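Local coordinates for protein putative pyridoxal phosphate-dependent transferase (Clostridium difficile, PDB 4DQ6) that binds pyridoxal-5'-phosphate and is probably a transferase of the class I and II aminotransferase family, and forms a two-subunit assembly, at residues L54-R57 with L58-I62; V77-L80 with Y81-N85; K256-K259 with L260-A264; V279-E282 with A283-N287; M378-E381 with A382-I386. All coordinates share one frame; numbering follows the deposited sequence. Where two conformers were deposited one is given.

Contact 1 of 5, residues L54-R57 with L58-I62; sequences LKNR and LEQEI
The carbonyl oxygen I62 O is gripped end-on by both terminal nitrogens of one guanidinium group, at 3.0 Å from R57 NH1 and 2.9 Å from R57 NH2. The arginine thereby ties the end of helix 48-58 to the chain that leaves it through a type I beta turn from L58 to E61, whose last residue has positive phi. I62 O lies close to the guanidinium plane. R57 reaches it because its CG is anti to the backbone N (chi1 -176°) and the chain bends at chi2. Q60 OE1 sits over one face of the guanidinium, the Q60 amide plane inclined 30° to the guanidinium plane, while the oxygen itself bonds to N17 of the second subunit. That same asparagine also donates to I62 O, which puts the turn at the subunit interface. On the more exposed flank a water accepts from Q60 NE2 at 3.0 Å and gives N56 OD1 a weak bond. Where the helix gives way to the turn, Q60 N donates to R57 O at 3.2 Å, approaching from above the carbonyl plane.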
loop_
_atom_site.group_PDB
_atom_site.type_symbol
_atom_site.label_atom_id
_atom_site.label_comp_id
_atom_site.label_asym_id
_atom_site.label_seq_id
_atom_site.Cartn_x
_atom_site.Cartn_y
_atom_site.Cartn_z
ATOM N N LEU A 54 6.423 11.557 -13.537
ATOM C CA LEU A 54 5.836 10.241 -13.812
ATOM C C LEU A 54 6.252 9.771 -15.205
ATOM O O LEU A 54 6.570 8.610 -15.353
ATOM C CB LEU A 54 4.322 10.304 -13.715
ATOM C CG LEU A 54 3.713 10.617 -12.360
ATOM C CD1 LEU A 54 2.187 10.822 -12.517
ATOM C CD2 LEU A 54 4.019 9.502 -11.342
ATOM N N LYS A 55 6.319 10.659 -16.210
ATOM C CA LYS A 55 6.724 10.246 -17.534
ATOM C C LYS A 55 8.151 9.797 -17.556
ATOM O O LYS A 55 8.434 8.751 -18.107
ATOM C CB LYS A 55 6.530 11.374 -18.556
ATOM C CG LYS A 55 5.086 11.702 -18.803
ATOM C CD LYS A 55 5.065 12.826 -19.840
ATOM C CE LYS A 55 3.673 13.284 -20.217
ATOM N NZ LYS A 55 3.749 14.431 -21.178
ATOM N N ASN A 56 9.029 10.528 -16.876
ATOM C CA ASN A 56 10.432 10.180 -16.821
ATOM C C ASN A 56 10.622 8.812 -16.160
ATOM O O ASN A 56 11.344 7.974 -16.657
ATOM C CB ASN A 56 11.223 11.275 -16.106
ATOM C CG ASN A 56 12.666 10.923 -15.949
ATOM O OD1 ASN A 56 13.458 11.125 -16.860
ATOM N ND2 ASN A 56 13.011 10.326 -14.799
ATOM N N ARG A 57 9.881 8.593 -15.077
ATOM C CA ARG A 57 10.006 7.298 -14.409
ATOM C C ARG A 57 9.473 6.148 -15.307
ATOM O O ARG A 57 10.005 5.056 -15.353
ATOM C CB ARG A 57 9.295 7.317 -13.066
ATOM C CG ARG A 57 9.444 6.024 -12.215
ATOM C CD ARG A 57 10.887 5.655 -11.918
ATOM N NE ARG A 57 10.984 4.338 -11.258
ATOM C CZ ARG A 57 10.869 3.185 -11.902
ATOM N NH1 ARG A 57 10.666 3.162 -13.260
ATOM N NH2 ARG A 57 11.010 2.042 -11.250
ATOM N N LEU A 58 8.310 6.374 -15.901
ATOM C CA LEU A 58 7.674 5.397 -16.804
ATOM C C LEU A 58 8.642 4.994 -17.904
ATOM O O LEU A 58 8.792 3.804 -18.201
ATOM C CB LEU A 58 6.360 5.961 -17.337
ATOM C CG LEU A 58 5.444 4.983 -18.107
ATOM C CD1 LEU A 58 4.009 5.522 -18.103
ATOM C CD2 LEU A 58 6.008 4.705 -19.464
ATOM N N GLU A 59 9.322 5.978 -18.539
ATOM C CA GLU A 59 10.200 5.685 -19.647
ATOM C C GLU A 59 11.475 4.886 -19.318
ATOM O O GLU A 59 12.194 4.415 -20.178
ATOM C CB GLU A 59 10.540 6.995 -20.385
ATOM C CG GLU A 59 9.315 7.579 -21.071
ATOM C CD GLU A 59 9.573 8.941 -21.715
ATOM O OE1 GLU A 59 10.338 9.766 -21.134
ATOM O OE2 GLU A 59 8.991 9.206 -22.809
ATOM N N GLN A 60 11.749 4.676 -18.042
ATOM C CA GLN A 60 12.806 3.727 -17.661
ATOM C C GLN A 60 12.423 2.281 -17.922
ATOM O O GLN A 60 13.307 1.427 -18.068
ATOM C CB GLN A 60 13.192 3.916 -16.194
ATOM C CG GLN A 60 13.777 5.304 -15.888
ATOM C CD GLN A 60 14.055 5.561 -14.395
ATOM O OE1 GLN A 60 13.674 4.768 -13.496
ATOM N NE2 GLN A 60 14.705 6.677 -14.116
ATOM N N GLU A 61 11.123 1.966 -17.862
ATOM C CA GLU A 61 10.559 0.717 -18.387
ATOM C C GLU A 61 10.835 -0.503 -17.499
ATOM O O GLU A 61 10.540 -1.625 -17.898
ATOM C CB GLU A 61 10.956 0.453 -19.849
ATOM C CG GLU A 61 10.298 1.506 -20.754
ATOM C CD GLU A 61 10.466 1.300 -22.251
ATOM O OE1 GLU A 61 11.499 0.812 -22.685
ATOM O OE2 GLU A 61 9.544 1.701 -22.993
ATOM N N ILE A 62 11.381 -0.247 -16.313
ATOM C CA ILE A 62 11.555 -1.315 -15.285
ATOM C C ILE A 62 10.926 -0.849 -13.998
ATOM O O ILE A 62 11.177 0.255 -13.533
ATOM C CB ILE A 62 13.029 -1.688 -15.097
ATOM C CG1 ILE A 62 13.590 -2.177 -16.416
ATOM C CG2 ILE A 62 13.138 -2.656 -13.894
ATOM C CD1 ILE A 62 15.089 -2.488 -16.405
HETATM O O HOH W 1 15.611 8.434 -16.365
#

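Contact 2 of 5, residues V77-L80 with Y81-N85; sequences VNWL and YRRHN
W79 and R83, one turn apart near the C-terminal end of helix 70-84, form the tight part of this contact. R83 CG stands over the indole, 3.6 Å from the centroid of the six-membered ring and 17° off its normal, a clear CH-pi contact. Bends at chi2 (-74°) and chi3 carry the rest of the arginine along the ring, and its guanidinium ends up 22° from the indole plane. R82 meets the same ring at its edge, with NH2 3.4 Å from W79 CE3; that nitrogen also donates to Y285 O of helix 275-287. On another flank L80 CD2 reaches the edge of the H84 imidazole, 3.9 Å from H84 CD2. The solvent side is looser: N78 and Y81 are exposed, and N78 CB comes no closer than 4.1 Å to R82 NH1. Both arginines form salt bridges with E289, R83 also with E293, and W79 NE1 donates to D208 OD1. The indole face thus offers the R83 chain an apolar surface, while the charges of both arginines are probably balanced by these acids of helix 289-313.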
loop_
_atom_site.group_PDB
_atom_site.type_symbol
_atom_site.label_atom_id
_atom_site.label_comp_id
_atom_site.label_asym_id
_atom_site.label_seq_id
_atom_site.Cartn_x
_atom_site.Cartn_y
_atom_site.Cartn_z
ATOM N N VAL A 77 11.179 17.491 4.401
ATOM C CA VAL A 77 11.748 18.361 5.430
ATOM C C VAL A 77 11.767 19.799 4.928
ATOM O O VAL A 77 11.401 20.719 5.619
ATOM C CB VAL A 77 13.184 17.916 5.825
ATOM C CG1 VAL A 77 13.866 18.965 6.712
ATOM C CG2 VAL A 77 13.130 16.542 6.499
ATOM N N ASN A 78 12.201 19.995 3.684
ATOM C CA ASN A 78 12.271 21.340 3.120
ATOM C C ASN A 78 10.942 21.992 2.928
ATOM O O ASN A 78 10.782 23.162 3.204
ATOM C CB ASN A 78 13.061 21.288 1.807
ATOM C CG ASN A 78 14.518 20.940 2.052
ATOM O OD1 ASN A 78 15.036 21.108 3.199
ATOM N ND2 ASN A 78 15.206 20.438 1.024
ATOM N N TRP A 79 9.944 21.234 2.481
ATOM C CA TRP A 79 8.546 21.749 2.454
ATOM C C TRP A 79 8.041 22.219 3.782
ATOM O O TRP A 79 7.508 23.303 3.938
ATOM C CB TRP A 79 7.645 20.637 1.946
ATOM C CG TRP A 79 6.248 21.094 1.675
ATOM C CD1 TRP A 79 5.103 20.844 2.426
ATOM C CD2 TRP A 79 5.764 21.760 0.464
ATOM N NE1 TRP A 79 4.006 21.376 1.816
ATOM C CE2 TRP A 79 4.344 21.915 0.608
ATOM C CE3 TRP A 79 6.380 22.274 -0.687
ATOM C CZ2 TRP A 79 3.564 22.548 -0.372
ATOM C CZ3 TRP A 79 5.591 22.845 -1.670
ATOM C CH2 TRP A 79 4.211 23.014 -1.492
ATOM N N LEU A 80 8.194 21.396 4.811
ATOM C CA LEU A 80 7.629 21.757 6.081
ATOM C C LEU A 80 8.306 23.023 6.640
ATOM O O LEU A 80 7.644 23.835 7.298
ATOM C CB LEU A 80 7.784 20.606 7.075
ATOM C CG LEU A 80 7.001 19.327 6.788
ATOM C CD1 LEU A 80 7.150 18.242 7.883
ATOM C CD2 LEU A 80 5.585 19.558 6.416
ATOM N N TYR A 81 9.608 23.173 6.435
ATOM C CA TYR A 81 10.217 24.427 6.828
ATOM C C TYR A 81 9.779 25.638 5.994
ATOM O O TYR A 81 9.404 26.650 6.553
ATOM C CB TYR A 81 11.756 24.356 6.887
ATOM C CG TYR A 81 12.286 25.623 7.497
ATOM C CD1 TYR A 81 12.159 25.859 8.847
ATOM C CD2 TYR A 81 12.831 26.609 6.711
ATOM C CE1 TYR A 81 12.594 27.037 9.407
ATOM C CE2 TYR A 81 13.271 27.786 7.263
ATOM C CZ TYR A 81 13.150 27.991 8.606
ATOM O OH TYR A 81 13.575 29.173 9.139
ATOM N N ARG A 82 9.781 25.497 4.672
ATOM C CA ARG A 82 9.472 26.620 3.771
ATOM C C ARG A 82 8.058 27.107 3.966
ATOM O O ARG A 82 7.788 28.290 3.981
ATOM C CB ARG A 82 9.440 26.174 2.307
ATOM C CG ARG A 82 10.674 25.582 1.694
ATOM C CD ARG A 82 10.810 26.110 0.279
ATOM N NE ARG A 82 9.890 25.601 -0.741
ATOM C CZ ARG A 82 9.790 24.334 -1.128
ATOM N NH1 ARG A 82 10.472 23.388 -0.522
ATOM N NH2 ARG A 82 8.978 24.014 -2.104
ATOM N N ARG A 83 7.153 26.148 4.024
ATOM C CA ARG A 83 5.739 26.445 4.042
ATOM C C ARG A 83 5.176 26.715 5.421
ATOM O O ARG A 83 4.296 27.527 5.559
ATOM C CB ARG A 83 4.950 25.325 3.364
ATOM C CG ARG A 83 5.432 24.984 1.962
ATOM C CD ARG A 83 5.049 26.028 0.923
ATOM N NE ARG A 83 3.611 26.294 0.866
ATOM C CZ ARG A 83 3.064 27.236 0.111
ATOM N NH1 ARG A 83 3.828 28.000 -0.644
ATOM N NH2 ARG A 83 1.759 27.408 0.097
ATOM N N HIS A 84 5.679 26.008 6.430
ATOM C CA HIS A 84 5.052 26.072 7.760
ATOM C C HIS A 84 5.980 26.556 8.821
ATOM O O HIS A 84 5.577 26.641 9.990
ATOM C CB HIS A 84 4.523 24.735 8.157
ATOM C CG HIS A 84 3.617 24.123 7.145
ATOM N ND1 HIS A 84 2.531 24.770 6.673
ATOM C CD2 HIS A 84 3.625 22.887 6.554
ATOM C CE1 HIS A 84 1.916 23.989 5.772
ATOM N NE2 HIS A 84 2.591 22.841 5.698
ATOM N N ASN A 85 7.214 26.873 8.487
ATOM C CA ASN A 85 8.210 27.282 9.479
ATOM C C ASN A 85 8.366 26.241 10.587
ATOM O O ASN A 85 8.617 26.579 11.745
ATOM C CB ASN A 85 7.833 28.636 10.089
ATOM C CG ASN A 85 9.046 29.437 10.503
ATOM O OD1 ASN A 85 10.120 29.436 9.836
ATOM N ND2 ASN A 85 8.895 30.174 11.612
#

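Contact 3 of 5, residues K256-K259 with L260-A264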
loop_
_atom_site.group_PDB
_atom_site.type_symbol
_atom_site.label_atom_id
_atom_site.label_comp_id
_atom_site.label_asym_id
_atom_site.label_seq_id
_atom_site.Cartn_x
_atom_site.Cartn_y
_atom_site.Cartn_z
ATOM N N LYS A 256 10.832 6.496 20.713
ATOM C CA LYS A 256 10.062 5.306 21.150
ATOM C C LYS A 256 8.772 5.097 20.378
ATOM O O LYS A 256 8.418 3.967 20.074
ATOM C CB LYS A 256 9.710 5.365 22.617
ATOM C CG LYS A 256 10.914 5.395 23.518
ATOM C CD LYS A 256 10.468 5.500 24.963
ATOM C CE LYS A 256 9.745 4.242 25.446
ATOM N NZ LYS A 256 9.890 4.095 26.935
ATOM N N ASP A 257 8.113 6.203 20.055
ATOM C CA ASP A 257 6.985 6.186 19.093
ATOM C C ASP A 257 7.411 5.781 17.693
ATOM O O ASP A 257 6.715 4.974 17.028
ATOM C CB ASP A 257 6.328 7.563 18.993
ATOM C CG ASP A 257 5.655 8.010 20.255
ATOM O OD1 ASP A 257 5.267 7.184 21.169
ATOM O OD2 ASP A 257 5.433 9.244 20.322
ATOM N N TYR A 258 8.543 6.337 17.237
ATOM C CA TYR A 258 9.043 5.957 15.938
ATOM C C TYR A 258 9.194 4.443 15.867
ATOM O O TYR A 258 8.781 3.783 14.900
ATOM C CB TYR A 258 10.344 6.702 15.637
ATOM C CG TYR A 258 10.920 6.411 14.314
ATOM C CD1 TYR A 258 11.600 5.235 14.117
ATOM C CD2 TYR A 258 10.809 7.310 13.260
ATOM C CE1 TYR A 258 12.146 4.930 12.902
ATOM C CE2 TYR A 258 11.330 6.983 12.035
ATOM C CZ TYR A 258 11.992 5.797 11.877
ATOM O OH TYR A 258 12.568 5.417 10.669
ATOM N N LYS A 259 9.838 3.889 16.880
ATOM C CA LYS A 259 10.139 2.475 16.851
ATOM C C LYS A 259 8.874 1.656 16.833
ATOM O O LYS A 259 8.798 0.663 16.160
ATOM C CB LYS A 259 10.983 2.046 18.057
ATOM C CG LYS A 259 11.191 0.545 18.106
ATOM C CD LYS A 259 12.147 0.114 19.210
ATOM C CE LYS A 259 12.879 -1.154 18.802
ATOM N NZ LYS A 259 11.997 -2.340 18.760
ATOM N N LEU A 260 7.886 2.071 17.609
ATOM C CA LEU A 260 6.663 1.310 17.675
ATOM C C LEU A 260 5.971 1.261 16.322
ATOM O O LEU A 260 5.490 0.229 15.911
ATOM C CB LEU A 260 5.696 1.968 18.638
ATOM C CG LEU A 260 5.761 1.666 20.125
ATOM C CD1 LEU A 260 4.605 2.434 20.714
ATOM C CD2 LEU A 260 5.622 0.182 20.410
ATOM N N LEU A 261 5.884 2.408 15.665
ATOM C CA LEU A 261 5.242 2.459 14.358
ATOM C C LEU A 261 6.061 1.743 13.305
ATOM O O LEU A 261 5.528 1.046 12.470
ATOM C CB LEU A 261 4.962 3.893 13.919
ATOM C CG LEU A 261 4.130 4.025 12.631
ATOM C CD1 LEU A 261 2.851 3.209 12.776
ATOM C CD2 LEU A 261 3.781 5.479 12.381
ATOM N N ASP A 262 7.367 1.955 13.356
ATOM C CA ASP A 262 8.259 1.247 12.465
ATOM C C ASP A 262 8.035 -0.250 12.563
ATOM O O ASP A 262 7.930 -0.931 11.525
ATOM C CB ASP A 262 9.692 1.628 12.717
ATOM C CG ASP A 262 10.616 1.358 11.511
ATOM O OD1 ASP A 262 10.268 1.715 10.353
ATOM O OD2 ASP A 262 11.705 0.855 11.782
ATOM N N ASP A 263 8.001 -0.772 13.778
ATOM C CA ASP A 263 7.858 -2.182 13.956
ATOM C C ASP A 263 6.457 -2.688 13.542
ATOM O O ASP A 263 6.336 -3.814 13.078
ATOM C CB ASP A 263 8.074 -2.494 15.434
ATOM C CG ASP A 263 9.533 -2.439 15.826
ATOM O OD1 ASP A 263 10.443 -2.283 14.959
ATOM O OD2 ASP A 263 9.783 -2.549 17.044
ATOM N N ALA A 264 5.415 -1.847 13.706
ATOM C CA ALA A 264 4.063 -2.191 13.194
ATOM C C ALA A 264 4.054 -2.296 11.696
ATOM O O ALA A 264 3.489 -3.242 11.126
ATOM C CB ALA A 264 3.022 -1.195 13.677
HETATM O O HOH W 2 13.965 3.053 10.526
#
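This is a local contact between successive turns of helix 255-267, one of the helices packed against the mixed seven-stranded sheet of the PLP-dependent aminotransferase fold. The helix leans on strand 93-96 and helix 99-110: L261 and Y258 pack on I94, L260 on L110. Regular i to i+4 backbone bonds hold the turns together, among them D262 N to Y258 O at 2.8 Å. On the exposed side K259 and D263 form an i to i+4 salt bridge, with K259 NZ 2.8 Å from D263 OD2. The lysine uses the syn lone pair of that oxygen, on the side of OD1. Its chain runs extended until chi4 (-70°), where it bends and brings the ammonium back to the aspartate. Y258 and D262 pair differently, lying side by side and pointing the same way, with ring and carboxylate planes 38° apart. They touch through carbon, Y258 CE1 being 4.1 Å from D262 CB. With its CG anti to the backbone N (chi1 -158°), D262 runs alongside the tyrosine; its OD1 forms a salt bridge with K271. D257, on the buried side, is likewise paired with a lysine, K199. Water joins the two polar ends of the Y258 and D262 pair: one molecule lies in the plane of the phenol ring, 2.7 Å from Y258 OH, and donates a weak bond of 3.4 Å to D262 OD2.

Contact 4 of 5, residues V279-E282 with A283-N287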
loop_
_atom_site.group_PDB
_atom_site.type_symbol
_atom_site.label_atom_id
_atom_site.label_comp_id
_atom_site.label_asym_id
_atom_site.label_seq_id
_atom_site.Cartn_x
_atom_site.Cartn_y
_atom_site.Cartn_z
ATOM N N VAL A 279 8.501 9.191 -6.998
ATOM C CA VAL A 279 8.946 10.332 -7.820
ATOM C C VAL A 279 7.971 11.491 -7.796
ATOM O O VAL A 279 8.387 12.651 -7.826
ATOM C CB VAL A 279 9.298 9.939 -9.287
ATOM C CG1 VAL A 279 10.399 8.875 -9.368
ATOM C CG2 VAL A 279 8.047 9.614 -10.075
ATOM N N ALA A 280 6.669 11.193 -7.706
ATOM C CA ALA A 280 5.646 12.256 -7.661
ATOM C C ALA A 280 5.723 13.063 -6.381
ATOM O O ALA A 280 5.454 14.262 -6.386
ATOM C CB ALA A 280 4.248 11.712 -7.899
ATOM N N THR A 281 5.986 12.409 -5.250
ATOM C CA THR A 281 6.018 13.112 -3.993
ATOM C C THR A 281 7.166 14.127 -3.964
ATOM O O THR A 281 7.002 15.308 -3.668
ATOM C CB THR A 281 6.189 12.084 -2.856
ATOM O OG1 THR A 281 5.040 11.234 -2.798
ATOM C CG2 THR A 281 6.375 12.795 -1.498
ATOM N N GLU A 282 8.349 13.707 -4.414
ATOM C CA GLU A 282 9.499 14.579 -4.406
ATOM C C GLU A 282 9.300 15.715 -5.417
ATOM O O GLU A 282 9.580 16.873 -5.127
ATOM C CB GLU A 282 10.714 13.782 -4.771
ATOM C CG GLU A 282 11.956 14.627 -4.825
ATOM C CD GLU A 282 13.245 13.845 -4.924
ATOM O OE1 GLU A 282 13.373 12.733 -4.357
ATOM O OE2 GLU A 282 14.174 14.410 -5.540
ATOM N N ALA A 283 8.718 15.378 -6.570
ATOM C CA ALA A 283 8.447 16.403 -7.574
ATOM C C ALA A 283 7.417 17.447 -7.106
ATOM O O ALA A 283 7.564 18.614 -7.409
ATOM C CB ALA A 283 7.965 15.768 -8.880
ATOM N N SER A 284 6.347 16.972 -6.461
ATOM C CA SER A 284 5.300 17.868 -5.964
ATOM C C SER A 284 5.885 18.870 -4.963
ATOM O O SER A 284 5.646 20.095 -5.065
ATOM C CB SER A 284 4.125 17.093 -5.361
ATOM O OG SER A 284 4.375 16.475 -4.115
ATOM N N TYR A 285 6.691 18.400 -4.026
ATOM C CA TYR A 285 7.177 19.313 -2.995
ATOM C C TYR A 285 8.298 20.202 -3.524
ATOM O O TYR A 285 8.333 21.412 -3.243
ATOM C CB TYR A 285 7.604 18.553 -1.754
ATOM C CG TYR A 285 6.456 18.025 -0.905
ATOM C CD1 TYR A 285 5.304 18.755 -0.722
ATOM C CD2 TYR A 285 6.575 16.827 -0.273
ATOM C CE1 TYR A 285 4.277 18.292 0.038
ATOM C CE2 TYR A 285 5.543 16.374 0.551
ATOM C CZ TYR A 285 4.464 17.142 0.746
ATOM O OH TYR A 285 3.442 16.646 1.537
ATOM N N ASN A 286 9.176 19.631 -4.330
ATOM C CA ASN A 286 10.278 20.411 -4.872
ATOM C C ASN A 286 9.871 21.409 -5.951
ATOM O O ASN A 286 10.449 22.501 -5.995
ATOM C CB ASN A 286 11.423 19.561 -5.403
ATOM C CG ASN A 286 12.251 18.915 -4.280
ATOM O OD1 ASN A 286 12.190 19.335 -3.158
ATOM N ND2 ASN A 286 13.070 17.945 -4.630
ATOM N N ASN A 287 8.877 21.071 -6.771
ATOM C CA ASN A 287 8.555 21.908 -7.976
ATOM C C ASN A 287 7.127 22.392 -8.034
ATOM O O ASN A 287 6.801 23.190 -8.877
ATOM C CB ASN A 287 8.823 21.097 -9.204
ATOM C CG ASN A 287 10.260 20.734 -9.321
ATOM O OD1 ASN A 287 10.608 19.538 -9.346
ATOM N ND2 ASN A 287 11.108 21.715 -9.253
HETATM O O HOH W 3 13.616 16.709 -6.955
#
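Y285 N donates to T281 O at 3.1 Å, a backbone bond of helix 275-287, a helix of the PLP-dependent aminotransferase fold wedged against helices 48-58 and 70-84. A second donor, S284 OG at 2.9 Å from T281 O, belongs to one of two modelled conformers of the serine and is less certain. In that conformer a chi1 of 72° sets the hydroxyl between the backbone N and the carbonyl carbon, within reach of the preceding turn, and both donors arrive from the same face of the carbonyl plane. There S284 OG also lies 4.1 Å above the plane of the Y285 ring, offset toward the rim. Beyond the ring, Y285 OH is hydrogen-bonded to Y249 OH. E282 takes another course: with CG anti to the backbone N and an extended chain, it runs out toward S71, which binds OE1. N286 approaches it obliquely, the amide plane 68° from the carboxylate, and N286 ND2 rests 3.5 Å from E282 CG. A water bridges the polar ends, donating to E282 OE2 at 2.8 Å and accepting from N286 ND2 at 2.7 Å.

Contact 5 of 5, residues M378-E381 with A382-I386; sequences MLEE and ALIRI
The carboxylate of E381 and the guanidinium of R385 are the flat groups that meet here, turned 44° from each other, with E381 OE2 approaching the arginine obliquely. They form an i to i+4 salt bridge on helix 376-390, near the C-terminus of this aminotransferase-family chain, with E381 OE2 3.2 Å from R385 NH2. The two chains run side by side in the same direction. E381 starts with CG anti to the backbone N (chi1 -163°), which sends it along the helix toward the arginine, itself extended from CG to NE. E381 was modelled in two conformers, so the bridge belongs to one of them and is less certain; R385 NH1 also donates to K351 O. The next pair is mixed in character: the aliphatic part of E380, also modelled twice, lies 3.6 Å from I384 CD1 through its CG, on an exposed flank. The buried flank is apolar, with L379 and L383 against helix 289-313, where L383 packs on F305 and Y309. A382 faces strand 35-36 and touches L35. Within the leucine pair the two chains cross at a slant, and L379 CD1 meets L383 CD1 at 4.0 Å.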
loop_
_atom_site.group_PDB
_atom_site.type_symbol
_atom_site.label_atom_id
_atom_site.label_comp_id
_atom_site.label_asym_id
_atom_site.label_seq_id
_atom_site.Cartn_x
_atom_site.Cartn_y
_atom_site.Cartn_z
ATOM N N MET A 378 -18.328 23.315 -13.825
ATOM C CA MET A 378 -18.897 22.158 -13.139
ATOM C C MET A 378 -19.521 22.577 -11.800
ATOM O O MET A 378 -20.584 22.128 -11.421
ATOM C CB MET A 378 -17.804 21.127 -12.879
ATOM C CG MET A 378 -18.241 19.950 -12.054
ATOM S SD MET A 378 -17.011 18.628 -12.125
ATOM C CE MET A 378 -17.609 17.593 -10.765
ATOM N N LEU A 379 -18.855 23.488 -11.120
ATOM C CA LEU A 379 -19.380 24.056 -9.876
ATOM C C LEU A 379 -20.703 24.776 -10.090
ATOM O O LEU A 379 -21.683 24.564 -9.382
ATOM C CB LEU A 379 -18.345 24.990 -9.254
ATOM C CG LEU A 379 -18.796 25.720 -7.978
ATOM C CD1 LEU A 379 -19.369 24.825 -6.829
ATOM C CD2 LEU A 379 -17.656 26.587 -7.424
ATOM N N GLU A 380 -20.752 25.596 -11.134
ATOM C CA GLU A 380 -22.032 26.261 -11.515
ATOM C C GLU A 380 -23.145 25.241 -11.746
ATOM O O GLU A 380 -24.266 25.383 -11.276
ATOM C CB GLU A 380 -21.927 27.243 -12.700
ATOM C CG GLU A 380 -23.347 27.515 -13.229
ATOM C CD GLU A 380 -23.457 28.465 -14.404
ATOM O OE1 GLU A 380 -22.964 28.179 -15.519
ATOM O OE2 GLU A 380 -24.132 29.489 -14.197
ATOM N N GLU A 381 -22.845 24.200 -12.519
ATOM C CA GLU A 381 -23.814 23.175 -12.779
ATOM C C GLU A 381 -24.278 22.501 -11.510
ATOM O O GLU A 381 -25.455 22.212 -11.360
ATOM C CB GLU A 381 -23.244 22.163 -13.821
ATOM C CG GLU A 381 -24.247 21.285 -14.483
ATOM C CD GLU A 381 -23.577 20.142 -15.209
ATOM O OE1 GLU A 381 -22.654 20.436 -16.008
ATOM O OE2 GLU A 381 -23.960 18.965 -14.987
ATOM N N ALA A 382 -23.344 22.277 -10.608
ATOM C CA ALA A 382 -23.706 21.643 -9.339
ATOM C C ALA A 382 -24.641 22.521 -8.518
ATOM O O ALA A 382 -25.632 22.055 -8.022
ATOM C CB ALA A 382 -22.472 21.330 -8.532
ATOM N N LEU A 383 -24.392 23.804 -8.510
ATOM C CA LEU A 383 -25.243 24.731 -7.718
ATOM C C LEU A 383 -26.632 24.852 -8.332
ATOM O O LEU A 383 -27.633 24.926 -7.623
ATOM C CB LEU A 383 -24.569 26.083 -7.529
ATOM C CG LEU A 383 -23.286 26.088 -6.718
ATOM C CD1 LEU A 383 -22.486 27.344 -6.985
ATOM C CD2 LEU A 383 -23.618 25.907 -5.231
ATOM N N ILE A 384 -26.717 24.836 -9.668
ATOM C CA ILE A 384 -28.002 24.833 -10.363
ATOM C C ILE A 384 -28.831 23.580 -10.050
ATOM O O ILE A 384 -30.037 23.661 -9.769
ATOM C CB ILE A 384 -27.803 24.951 -11.876
ATOM C CG1 ILE A 384 -27.205 26.309 -12.262
ATOM C CG2 ILE A 384 -29.145 24.692 -12.553
ATOM C CD1 ILE A 384 -26.689 26.337 -13.699
ATOM N N ARG A 385 -28.142 22.429 -9.961
ATOM C CA ARG A 385 -28.789 21.165 -9.560
ATOM C C ARG A 385 -29.307 21.179 -8.118
ATOM O O ARG A 385 -30.423 20.720 -7.835
ATOM C CB ARG A 385 -27.864 19.955 -9.820
ATOM C CG ARG A 385 -27.646 19.691 -11.316
ATOM C CD ARG A 385 -26.872 18.379 -11.583
ATOM N NE ARG A 385 -26.703 18.213 -13.028
ATOM C CZ ARG A 385 -26.684 17.055 -13.670
ATOM N NH1 ARG A 385 -26.741 15.889 -13.028
ATOM N NH2 ARG A 385 -26.577 17.075 -15.001
ATOM N N ILE A 386 -28.535 21.776 -7.226
ATOM C CA ILE A 386 -28.922 21.851 -5.837
ATOM C C ILE A 386 -30.147 22.757 -5.752
ATOM O O ILE A 386 -31.133 22.417 -5.114
ATOM C CB ILE A 386 -27.767 22.381 -4.968
ATOM C CG1 ILE A 386 -26.645 21.340 -4.908
ATOM C CG2 ILE A 386 -28.260 22.693 -3.570
ATOM C CD1 ILE A 386 -25.255 21.819 -4.469
#

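How the contacts relate
Five local contacts in one chain, four within helices and one where a helix ends in a turn, illustrate how such turns are joined into a fold. Contact 4 is the middle member of a touching trio. It meets contact 1 through R57 CB and V279 CG2, 4.0 Å apart, and contact 2 through Y285, whose ring meets W79 and whose carbonyl oxygen is 2.9 Å from R82 NH2, a probable hydrogen bond. Contacts 1 and 2 do not touch each other, their nearest atoms being about 16 Å apart. Contacts 3 and 5 stand alone on opposite sides of the chain's centre, their centres about 46 Å apart. The Y285 side chain is about 11 Å from a bound PLP, and that of L261 about 13 Å from one.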